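Long-range contacts in C-domain type II peptide synthetase (Streptomyces globisporus, PDB 4ZNM), which belongs to the condensation-domain family of the CoA-acyltransferase clan and is a C-domain protein of the type II peptide synthetase kind: residues Met45-Gly50 against Val152-His157; Glu61-Ala66 against Ala98-Arg103; Val71-Ala76 against Pro185-Pro190. All blocks are in the same frame, centred on the assembly; numbering follows the deposited sequence.

All three contacts lie within the condensation domain. Contact 1 pairs strand 47-55 with strand 148-156, its centre about 10 Å from the centre of the chain. Contact 2 joins helix 60-73, which follows strand 47-55, to the chain entering strand 101-104, an outermost strand of the same mixed sheet. Contact 3 ties the end of that helix to the loop between helices 162-180 and 193-203. Along the sequence both segments of contact 2 fall between those of contact 1, whereas contact 3 alternates with each. Centres of contacts 1 and 2, 1 and 3, and 2 and 3 are about 17, 19 and 18 Å apart. Helix 60-73 is thus fastened at two places, toward the sheet edge and toward the loop.

Contact 1. Residues Met45-Gly50 against Val152-His157; sequences MYHIVG and VLIAHH
Tyr46 lays its ring against His157, the first residue beyond strand 148-156, and each step of the side chain finds a histidine. CB lies 4.1 Å from CE1 of His156. With CG anti to the backbone N (chi1 -173°) the ring swings across to His157, whose CB stands over its face, 3.4 Å from Tyr46 CE2. Farther out, Tyr46 CZ is 3.6 Å from His157 CD2, and the rings form an offset stack with planes at 24° and centroids 4.8 Å apart. At the tip, the hydroxyl suits its place: while the ring stacks, OH reaches a water that is also hydrogen-bonded to His157 O. His157 ND1 is hydrogen-bonded to Ala160 O.

Tyr46 O accepts the N-H of His157 (2.9 Å from N to O) and also sits over the centre of the His156 ring, whose nitrogens bond to Thr158 OG1 and Gly43 O. His156 and His157 open the HHxxxD signature of condensation domains, a motif found at the active site in this family; it begins on the last strand residue, His156, which pairs with His47, and runs on into the loop. Ile48 with Ala155 and Gly50 with Leu153 exchange two backbone hydrogen bonds each.

Side chains of Ile48, Ala155 and Leu153 face helix 162-180, where Met165 touches all three, Ala155 being the small one. On the other face the branched Val49 and Ile154 lie side by side, Val49 CG1 3.7 Å from Ile154 CG1, and Val49 also meets Leu121 of helix 110-125. Ile154 extends further, setting CD1 over one face of the His47 ring, 3.7 Å from its centroid. Met45 O covers the opposite face, while Thr127 O and Ser404 OG hold the two ring nitrogens.

Contact 2. Residues Glu61-Ala66 against Ala98-Arg103; sequences ETLREA and AALEVR
Arg64 and Leu100 meet through their first side-chain carbons, Arg64 CB lying 3.9 Å from Leu100 CB, and these two residues bury more of their surface here than any others. The arginine serves mainly as a hydrocarbon arm. Its CG passes beside the Ala98-Ala99 peptide and its CD comes to 3.8 Å from Leu100 N. A bend at chi3 (73°) then turns the guanidinium away from the apolar patch, where NH2 donates to a water at 2.8 Å. That water donates a hydrogen bond in turn to the carbonyl oxygen of Leu100, so the polar link between the segments is indirect.

The contact places helix 60-73 against the extended chain that leads into strand 101-104, an outermost strand of the mixed sheet that also contains strands 137-143, 148-156 and 47-55. Leu100 is well suited to this entry point, because its isobutyl group has two partners. CD2 touches Leu63 CD2 at 4.0 Å, the two side chains crossing at about a right angle, and the same residue packs on Ala139 of strand 137-143. Leu63 also touches Tyr176 of helix 162-180.

Ala98 approaches on the exposed side. Its methyl, small enough to come close to the helix backbone, lies 3.5 Å from Arg64 O and also touches Arg64 CG.

Contact 3. Residues Val71-Ala76 against Pro185-Pro190; sequences VVRHEA and PPLPEP
Arg73 pushes its guanidinium between Leu187 and Pro190, and this sandwich is the tight part of the contact. Pro190 CD stands 3.4 Å above one face of the group, offset toward its rim, while Leu187 CD1 lies 3.8 Å above the opposite face, over its centre. Apolar groups suit these positions because the faces of a guanidinium offer no N-H, whereas its edge does. At that edge NH2 donates to Pro188 O, 2.8 Å away, in a fairly straight bond (162° at the hydrogen) that approaches the carbonyl oxygen almost head-on (171° at the oxygen) and stays close to the guanidinium plane. The extended chain from CG to NE supplies the reach, since the backbones stay well apart: the nearest CA pair, His74 and Pro190, is 7.9 Å apart.

Packing is looser elsewhere. His74 adds only a glancing touch, its CE1 4.1 Å from Pro190 CB. Arg73 NH1 donates to a water, which in turn donates to Leu187 O, a solvent-mediated second link to the loop. The exposed Glu189 keeps its carboxylate at a distance, with OE1 5.3 Å from Arg73 NH1, too far for a salt bridge, though the opposite charges may still attract weakly.

The helix end and the loop share a third partner in helix 162-180. There Asp171 OD2 forms a salt bridge with Arg73 NE and accepts a hydrogen bond from His74 NE2, which fixes both side chains as helix 60-73 ends. Leu187 packs on Arg170, Asp171, Asn174 and Leu175 of the same helix, so the loop runs back along helix 162-180 on its way to helix 193-203.

Contact 1. Residues Met45-Gly50 against Val152-His157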
loop_
_atom_site.group_PDB
_atom_site.type_symbol
_atom_site.label_atom_id
_atom_site.label_comp_id
_atom_site.label_asym_id
_atom_site.label_seq_id
_atom_site.Cartn_x
_atom_site.Cartn_y
_atom_site.Cartn_z
HETATM N N MSE A 45 -11.457 9.422 -3.127
HETATM C CA MSE A 45 -10.507 8.680 -3.960
HETATM C C MSE A 45 -9.402 8.016 -3.137
HETATM O O MSE A 45 -8.503 7.351 -3.691
HETATM C CB MSE A 45 -9.900 9.598 -5.038
HETATM C CG MSE A 45 -10.899 10.174 -6.016
HETATM SE SE MSE A 45 -11.861 8.728 -7.043
HETATM C CE MSE A 45 -10.344 8.127 -8.135
ATOM N N TYR A 46 -9.427 8.167 -1.820
ATOM C CA TYR A 46 -8.354 7.568 -1.021
ATOM C C TYR A 46 -8.805 6.165 -0.629
ATOM O O TYR A 46 -9.284 5.902 0.485
ATOM C CB TYR A 46 -8.005 8.426 0.206
ATOM C CG TYR A 46 -6.822 7.920 0.938
ATOM C CD1 TYR A 46 -5.545 8.038 0.391
ATOM C CD2 TYR A 46 -6.959 7.321 2.173
ATOM C CE1 TYR A 46 -4.430 7.591 1.061
ATOM C CE2 TYR A 46 -5.838 6.839 2.848
ATOM C CZ TYR A 46 -4.586 6.992 2.287
ATOM O OH TYR A 46 -3.470 6.511 2.933
ATOM N N HIS A 47 -8.704 5.266 -1.610
ATOM C CA HIS A 47 -9.161 3.908 -1.447
ATOM C C HIS A 47 -8.096 2.921 -1.889
ATOM O O HIS A 47 -7.038 3.300 -2.390
ATOM C CB HIS A 47 -10.474 3.666 -2.221
ATOM C CG HIS A 47 -10.470 4.178 -3.626
ATOM N ND1 HIS A 47 -9.481 3.859 -4.535
ATOM C CD2 HIS A 47 -11.342 4.986 -4.277
ATOM C CE1 HIS A 47 -9.751 4.445 -5.691
ATOM N NE2 HIS A 47 -10.881 5.121 -5.566
ATOM N N ILE A 48 -8.363 1.653 -1.621
ATOM C CA ILE A 48 -7.463 0.588 -2.018
ATOM C C ILE A 48 -8.325 -0.441 -2.747
ATOM O O ILE A 48 -9.442 -0.728 -2.306
ATOM C CB ILE A 48 -6.714 -0.010 -0.779
ATOM C CG1 ILE A 48 -5.812 -1.172 -1.173
ATOM C CG2 ILE A 48 -7.727 -0.495 0.266
ATOM C CD1 ILE A 48 -4.904 -1.652 0.032
ATOM N N VAL A 49 -7.825 -0.972 -3.861
ATOM C CA VAL A 49 -8.605 -1.908 -4.679
ATOM C C VAL A 49 -7.809 -3.172 -4.819
ATOM O O VAL A 49 -6.597 -3.139 -4.840
ATOM C CB VAL A 49 -8.943 -1.359 -6.084
ATOM C CG1 VAL A 49 -9.646 -0.048 -5.986
ATOM C CG2 VAL A 49 -7.650 -1.223 -6.903
ATOM N N GLY A 50 -8.505 -4.288 -4.959
ATOM C CA GLY A 50 -7.851 -5.549 -5.245
ATOM C C GLY A 50 -8.779 -6.403 -6.088
ATOM O O GLY A 50 -10.013 -6.199 -6.111
ATOM N N VAL A 152 -13.719 -7.842 -7.859
ATOM C CA VAL A 152 -13.007 -6.620 -7.465
ATOM C C VAL A 152 -13.573 -6.058 -6.174
ATOM O O VAL A 152 -14.760 -5.797 -6.060
ATOM C CB VAL A 152 -13.070 -5.523 -8.531
ATOM C CG1 VAL A 152 -12.273 -4.280 -8.091
ATOM C CG2 VAL A 152 -12.562 -6.050 -9.872
ATOM N N LEU A 153 -12.700 -5.883 -5.196
ATOM C CA LEU A 153 -13.067 -5.185 -3.989
ATOM C C LEU A 153 -12.418 -3.804 -3.901
ATOM O O LEU A 153 -11.255 -3.585 -4.299
ATOM C CB LEU A 153 -12.679 -6.018 -2.778
ATOM C CG LEU A 153 -13.200 -7.458 -2.759
ATOM C CD1 LEU A 153 -12.760 -8.118 -1.430
ATOM C CD2 LEU A 153 -14.722 -7.486 -2.938
ATOM N N ILE A 154 -13.173 -2.876 -3.349
ATOM C CA ILE A 154 -12.668 -1.546 -3.090
ATOM C C ILE A 154 -13.079 -1.119 -1.702
ATOM O O ILE A 154 -14.205 -1.326 -1.276
ATOM C CB ILE A 154 -13.158 -0.564 -4.133
ATOM C CG1 ILE A 154 -12.591 0.821 -3.839
ATOM C CG2 ILE A 154 -14.655 -0.576 -4.192
ATOM C CD1 ILE A 154 -12.875 1.810 -4.946
ATOM N N ALA A 155 -12.123 -0.536 -0.996
ATOM C CA ALA A 155 -12.329 -0.133 0.380
ATOM C C ALA A 155 -11.616 1.174 0.625
ATOM O O ALA A 155 -10.560 1.440 0.040
ATOM C CB ALA A 155 -11.795 -1.194 1.316
ATOM N N HIS A 156 -12.169 1.978 1.518
ATOM C CA HIS A 156 -11.522 3.218 1.847
ATOM C C HIS A 156 -10.229 2.917 2.589
ATOM O O HIS A 156 -10.162 2.050 3.462
ATOM C CB HIS A 156 -12.423 4.130 2.668
ATOM C CG HIS A 156 -12.036 5.564 2.531
ATOM N ND1 HIS A 156 -11.061 6.155 3.308
ATOM C CD2 HIS A 156 -12.431 6.503 1.640
ATOM C CE1 HIS A 156 -10.895 7.411 2.916
ATOM N NE2 HIS A 156 -11.717 7.643 1.906
ATOM N N HIS A 157 -9.187 3.642 2.220
ATOM C CA HIS A 157 -7.839 3.303 2.654
ATOM C C HIS A 157 -7.541 3.814 4.074
ATOM O O HIS A 157 -6.479 3.505 4.650
ATOM C CB HIS A 157 -6.883 3.837 1.591
ATOM C CG HIS A 157 -5.487 3.280 1.658
ATOM N ND1 HIS A 157 -5.125 2.205 2.447
ATOM C CD2 HIS A 157 -4.361 3.670 1.023
ATOM C CE1 HIS A 157 -3.837 1.960 2.291
ATOM N NE2 HIS A 157 -3.348 2.837 1.434
HETATM O O HOH W 1 -3.939 4.548 4.651
#

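Contact 2. Residues Glu61-Ala66 against Ala98-Arg103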
loop_
_atom_site.group_PDB
_atom_site.type_symbol
_atom_site.label_atom_id
_atom_site.label_comp_id
_atom_site.label_asym_id
_atom_site.label_seq_id
_atom_site.Cartn_x
_atom_site.Cartn_y
_atom_site.Cartn_z
ATOM N N GLU A 61 -26.408 -14.298 -5.073
ATOM C CA GLU A 61 -27.180 -13.853 -3.919
ATOM C C GLU A 61 -26.490 -14.221 -2.614
ATOM O O GLU A 61 -26.533 -13.466 -1.651
ATOM C CB GLU A 61 -28.586 -14.462 -3.951
ATOM C CG GLU A 61 -29.419 -14.148 -2.722
ATOM C CD GLU A 61 -30.829 -14.698 -2.823
ATOM O OE1 GLU A 61 -31.512 -14.766 -1.777
ATOM O OE2 GLU A 61 -31.250 -15.064 -3.942
ATOM N N THR A 62 -25.860 -15.393 -2.577
ATOM C CA THR A 62 -25.175 -15.834 -1.367
ATOM C C THR A 62 -23.874 -15.069 -1.197
ATOM O O THR A 62 -23.482 -14.771 -0.086
ATOM C CB THR A 62 -24.913 -17.355 -1.397
ATOM O OG1 THR A 62 -26.153 -18.028 -1.565
ATOM C CG2 THR A 62 -24.277 -17.866 -0.068
ATOM N N LEU A 63 -23.220 -14.722 -2.298
ATOM C CA LEU A 63 -21.996 -13.944 -2.219
ATOM C C LEU A 63 -22.307 -12.553 -1.675
ATOM O O LEU A 63 -21.529 -12.012 -0.887
ATOM C CB LEU A 63 -21.295 -13.846 -3.578
ATOM C CG LEU A 63 -19.965 -13.116 -3.538
ATOM C CD1 LEU A 63 -18.914 -13.915 -2.771
ATOM C CD2 LEU A 63 -19.458 -12.862 -4.945
ATOM N N ARG A 64 -23.460 -12.003 -2.047
ATOM C CA ARG A 64 -23.864 -10.694 -1.570
ATOM C C ARG A 64 -24.124 -10.738 -0.072
ATOM O O ARG A 64 -23.693 -9.854 0.683
ATOM C CB ARG A 64 -25.086 -10.220 -2.312
ATOM C CG ARG A 64 -25.610 -8.907 -1.832
ATOM C CD ARG A 64 -26.672 -8.394 -2.798
ATOM N NE ARG A 64 -27.892 -9.143 -2.695
ATOM C CZ ARG A 64 -28.383 -9.967 -3.630
ATOM N NH1 ARG A 64 -29.510 -10.616 -3.403
ATOM N NH2 ARG A 64 -27.754 -10.175 -4.774
ATOM N N GLU A 65 -24.828 -11.763 0.364
ATOM C CA GLU A 65 -25.051 -11.964 1.796
ATOM C C GLU A 65 -23.731 -12.082 2.552
ATOM O O GLU A 65 -23.585 -11.511 3.627
ATOM C CB GLU A 65 -25.891 -13.212 2.047
ATOM C CG GLU A 65 -27.361 -13.101 1.686
ATOM C CD GLU A 65 -28.088 -14.462 1.701
ATOM O OE1 GLU A 65 -27.415 -15.522 1.661
ATOM O OE2 GLU A 65 -29.336 -14.461 1.749
ATOM N N ALA A 66 -22.775 -12.817 1.995
ATOM C CA ALA A 66 -21.477 -12.971 2.626
ATOM C C ALA A 66 -20.775 -11.626 2.777
ATOM O O ALA A 66 -20.071 -11.390 3.743
ATOM C CB ALA A 66 -20.614 -13.946 1.821
ATOM N N ALA A 98 -26.491 -5.099 2.439
ATOM C CA ALA A 98 -25.567 -5.893 1.630
ATOM C C ALA A 98 -25.756 -5.563 0.150
ATOM O O ALA A 98 -26.899 -5.544 -0.311
ATOM C CB ALA A 98 -25.802 -7.350 1.862
ATOM N N ALA A 99 -24.669 -5.320 -0.583
ATOM C CA ALA A 99 -24.770 -4.879 -1.977
ATOM C C ALA A 99 -23.704 -5.560 -2.839
ATOM O O ALA A 99 -22.585 -5.828 -2.384
ATOM C CB ALA A 99 -24.632 -3.358 -2.076
ATOM N N LEU A 100 -24.086 -5.936 -4.062
ATOM C CA LEU A 100 -23.103 -6.504 -4.981
ATOM C C LEU A 100 -23.487 -6.107 -6.375
ATOM O O LEU A 100 -24.653 -6.213 -6.756
ATOM C CB LEU A 100 -23.019 -8.015 -4.845
ATOM C CG LEU A 100 -22.158 -8.738 -5.886
ATOM C CD1 LEU A 100 -20.681 -8.370 -5.774
ATOM C CD2 LEU A 100 -22.373 -10.264 -5.771
ATOM N N GLU A 101 -22.520 -5.575 -7.115
ATOM C CA GLU A 101 -22.736 -5.300 -8.528
ATOM C C GLU A 101 -22.140 -6.455 -9.349
ATOM O O GLU A 101 -21.027 -6.896 -9.072
ATOM C CB GLU A 101 -22.109 -3.976 -8.949
ATOM C CG GLU A 101 -22.278 -3.731 -10.451
ATOM C CD GLU A 101 -21.563 -2.443 -10.920
ATOM O OE1 GLU A 101 -20.965 -1.747 -10.062
ATOM O OE2 GLU A 101 -21.607 -2.149 -12.145
ATOM N N VAL A 102 -22.881 -6.924 -10.354
ATOM C CA VAL A 102 -22.390 -7.985 -11.236
ATOM C C VAL A 102 -22.408 -7.505 -12.680
ATOM O O VAL A 102 -23.351 -6.845 -13.109
ATOM C CB VAL A 102 -23.223 -9.279 -11.106
ATOM C CG1 VAL A 102 -22.581 -10.416 -11.907
ATOM C CG2 VAL A 102 -23.328 -9.715 -9.653
ATOM N N ARG A 103 -21.376 -7.879 -13.437
ATOM C CA ARG A 103 -21.319 -7.564 -14.839
ATOM C C ARG A 103 -21.001 -8.819 -15.620
ATOM O O ARG A 103 -20.226 -9.680 -15.168
ATOM C CB ARG A 103 -20.275 -6.538 -15.143
ATOM C CG ARG A 103 -20.463 -5.284 -14.385
ATOM C CD ARG A 103 -19.494 -4.318 -14.870
ATOM N NE ARG A 103 -19.479 -3.183 -13.989
ATOM C CZ ARG A 103 -18.765 -2.101 -14.224
ATOM N NH1 ARG A 103 -18.058 -2.020 -15.362
ATOM N NH2 ARG A 103 -18.795 -1.114 -13.336
HETATM O O HOH W 2 -25.751 -9.075 -6.470
#

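Contact 3. Residues Val71-Ala76 against Pro185-Pro190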
loop_
_atom_site.group_PDB
_atom_site.type_symbol
_atom_site.label_atom_id
_atom_site.label_comp_id
_atom_site.label_asym_id
_atom_site.label_seq_id
_atom_site.Cartn_x
_atom_site.Cartn_y
_atom_site.Cartn_z
ATOM N N VAL A 71 -18.815 -7.267 6.556
ATOM C CA VAL A 71 -18.905 -5.913 7.076
ATOM C C VAL A 71 -19.376 -5.950 8.531
ATOM O O VAL A 71 -18.884 -5.184 9.361
ATOM C CB VAL A 71 -19.838 -5.050 6.222
ATOM C CG1 VAL A 71 -20.122 -3.720 6.922
ATOM C CG2 VAL A 71 -19.175 -4.797 4.841
ATOM N N VAL A 72 -20.301 -6.853 8.852
ATOM C CA VAL A 72 -20.733 -6.994 10.236
ATOM C C VAL A 72 -19.537 -7.461 11.063
ATOM O O VAL A 72 -19.348 -7.019 12.180
ATOM C CB VAL A 72 -21.881 -7.949 10.386
ATOM C CG1 VAL A 72 -22.096 -8.293 11.848
ATOM C CG2 VAL A 72 -23.165 -7.374 9.748
ATOM N N ARG A 73 -18.742 -8.356 10.490
ATOM C CA ARG A 73 -17.604 -8.961 11.182
ATOM C C ARG A 73 -16.510 -7.971 11.600
ATOM O O ARG A 73 -15.908 -8.128 12.657
ATOM C CB ARG A 73 -16.994 -10.021 10.271
ATOM C CG ARG A 73 -15.713 -10.644 10.762
ATOM C CD ARG A 73 -15.370 -11.861 9.923
ATOM N NE ARG A 73 -14.058 -12.372 10.268
ATOM C CZ ARG A 73 -13.820 -13.295 11.193
ATOM N NH1 ARG A 73 -14.816 -13.874 11.869
ATOM N NH2 ARG A 73 -12.566 -13.657 11.429
ATOM N N HIS A 74 -16.252 -6.974 10.761
ATOM C CA HIS A 74 -15.124 -6.057 10.955
ATOM C C HIS A 74 -15.603 -4.618 11.181
ATOM O O HIS A 74 -16.053 -3.942 10.243
ATOM C CB HIS A 74 -14.187 -6.094 9.752
ATOM C CG HIS A 74 -13.515 -7.414 9.562
ATOM N ND1 HIS A 74 -12.581 -7.907 10.452
ATOM C CD2 HIS A 74 -13.648 -8.356 8.593
ATOM C CE1 HIS A 74 -12.186 -9.105 10.049
ATOM N NE2 HIS A 74 -12.815 -9.395 8.921
ATOM N N GLU A 75 -15.474 -4.144 12.414
ATOM C CA GLU A 75 -15.892 -2.768 12.760
ATOM C C GLU A 75 -15.228 -1.686 11.921
ATOM O O GLU A 75 -15.856 -0.676 11.625
ATOM C CB GLU A 75 -15.605 -2.456 14.230
ATOM C CG GLU A 75 -16.589 -3.098 15.143
ATOM C CD GLU A 75 -16.285 -2.918 16.622
ATOM O OE1 GLU A 75 -15.310 -2.201 16.985
ATOM O OE2 GLU A 75 -17.050 -3.517 17.418
ATOM N N ALA A 76 -13.964 -1.873 11.555
ATOM C CA ALA A 76 -13.290 -0.876 10.744
ATOM C C ALA A 76 -14.069 -0.616 9.456
ATOM O O ALA A 76 -13.991 0.475 8.919
ATOM C CB ALA A 76 -11.873 -1.301 10.417
ATOM N N PRO A 185 -12.747 -24.415 7.238
ATOM C CA PRO A 185 -12.449 -24.330 8.666
ATOM C C PRO A 185 -13.092 -23.111 9.298
ATOM O O PRO A 185 -13.451 -22.159 8.572
ATOM C CB PRO A 185 -10.929 -24.213 8.690
ATOM C CG PRO A 185 -10.639 -23.432 7.434
ATOM C CD PRO A 185 -11.623 -23.949 6.411
ATOM N N PRO A 186 -13.259 -23.128 10.629
ATOM C CA PRO A 186 -13.792 -21.922 11.276
ATOM C C PRO A 186 -12.836 -20.754 11.131
ATOM O O PRO A 186 -11.618 -20.957 11.067
ATOM C CB PRO A 186 -13.921 -22.327 12.745
ATOM C CG PRO A 186 -12.917 -23.422 12.920
ATOM C CD PRO A 186 -12.959 -24.189 11.608
ATOM N N LEU A 187 -13.387 -19.550 11.083
ATOM C CA LEU A 187 -12.576 -18.349 11.120
ATOM C C LEU A 187 -12.230 -18.070 12.567
ATOM O O LEU A 187 -13.071 -18.252 13.437
ATOM C CB LEU A 187 -13.322 -17.149 10.514
ATOM C CG LEU A 187 -13.677 -17.237 9.028
ATOM C CD1 LEU A 187 -14.479 -16.006 8.612
ATOM C CD2 LEU A 187 -12.415 -17.363 8.188
ATOM N N PRO A 188 -11.000 -17.618 12.835
ATOM C CA PRO A 188 -10.719 -17.166 14.199
ATOM C C PRO A 188 -11.532 -15.907 14.560
ATOM O O PRO A 188 -11.931 -15.155 13.686
ATOM C CB PRO A 188 -9.216 -16.882 14.165
ATOM C CG PRO A 188 -8.916 -16.569 12.728
ATOM C CD PRO A 188 -9.840 -17.446 11.939
ATOM N N GLU A 189 -11.791 -15.691 15.834
ATOM C CA GLU A 189 -12.453 -14.474 16.263
ATOM C C GLU A 189 -11.482 -13.305 16.050
ATOM O O GLU A 189 -10.345 -13.356 16.497
ATOM C CB GLU A 189 -12.884 -14.587 17.733
ATOM C CG GLU A 189 -13.892 -13.527 18.207
ATOM C CD GLU A 189 -15.273 -13.664 17.559
ATOM O OE1 GLU A 189 -15.613 -14.757 17.034
ATOM O OE2 GLU A 189 -16.022 -12.663 17.583
ATOM N N PRO A 190 -11.907 -12.263 15.323
ATOM C CA PRO A 190 -10.904 -11.233 15.088
ATOM C C PRO A 190 -10.868 -10.187 16.179
ATOM O O PRO A 190 -11.863 -9.884 16.828
ATOM C CB PRO A 190 -11.350 -10.614 13.758
ATOM C CG PRO A 190 -12.843 -10.747 13.783
ATOM C CD PRO A 190 -13.163 -11.994 14.593
HETATM O O HOH W 3 -15.363 -16.131 13.801
#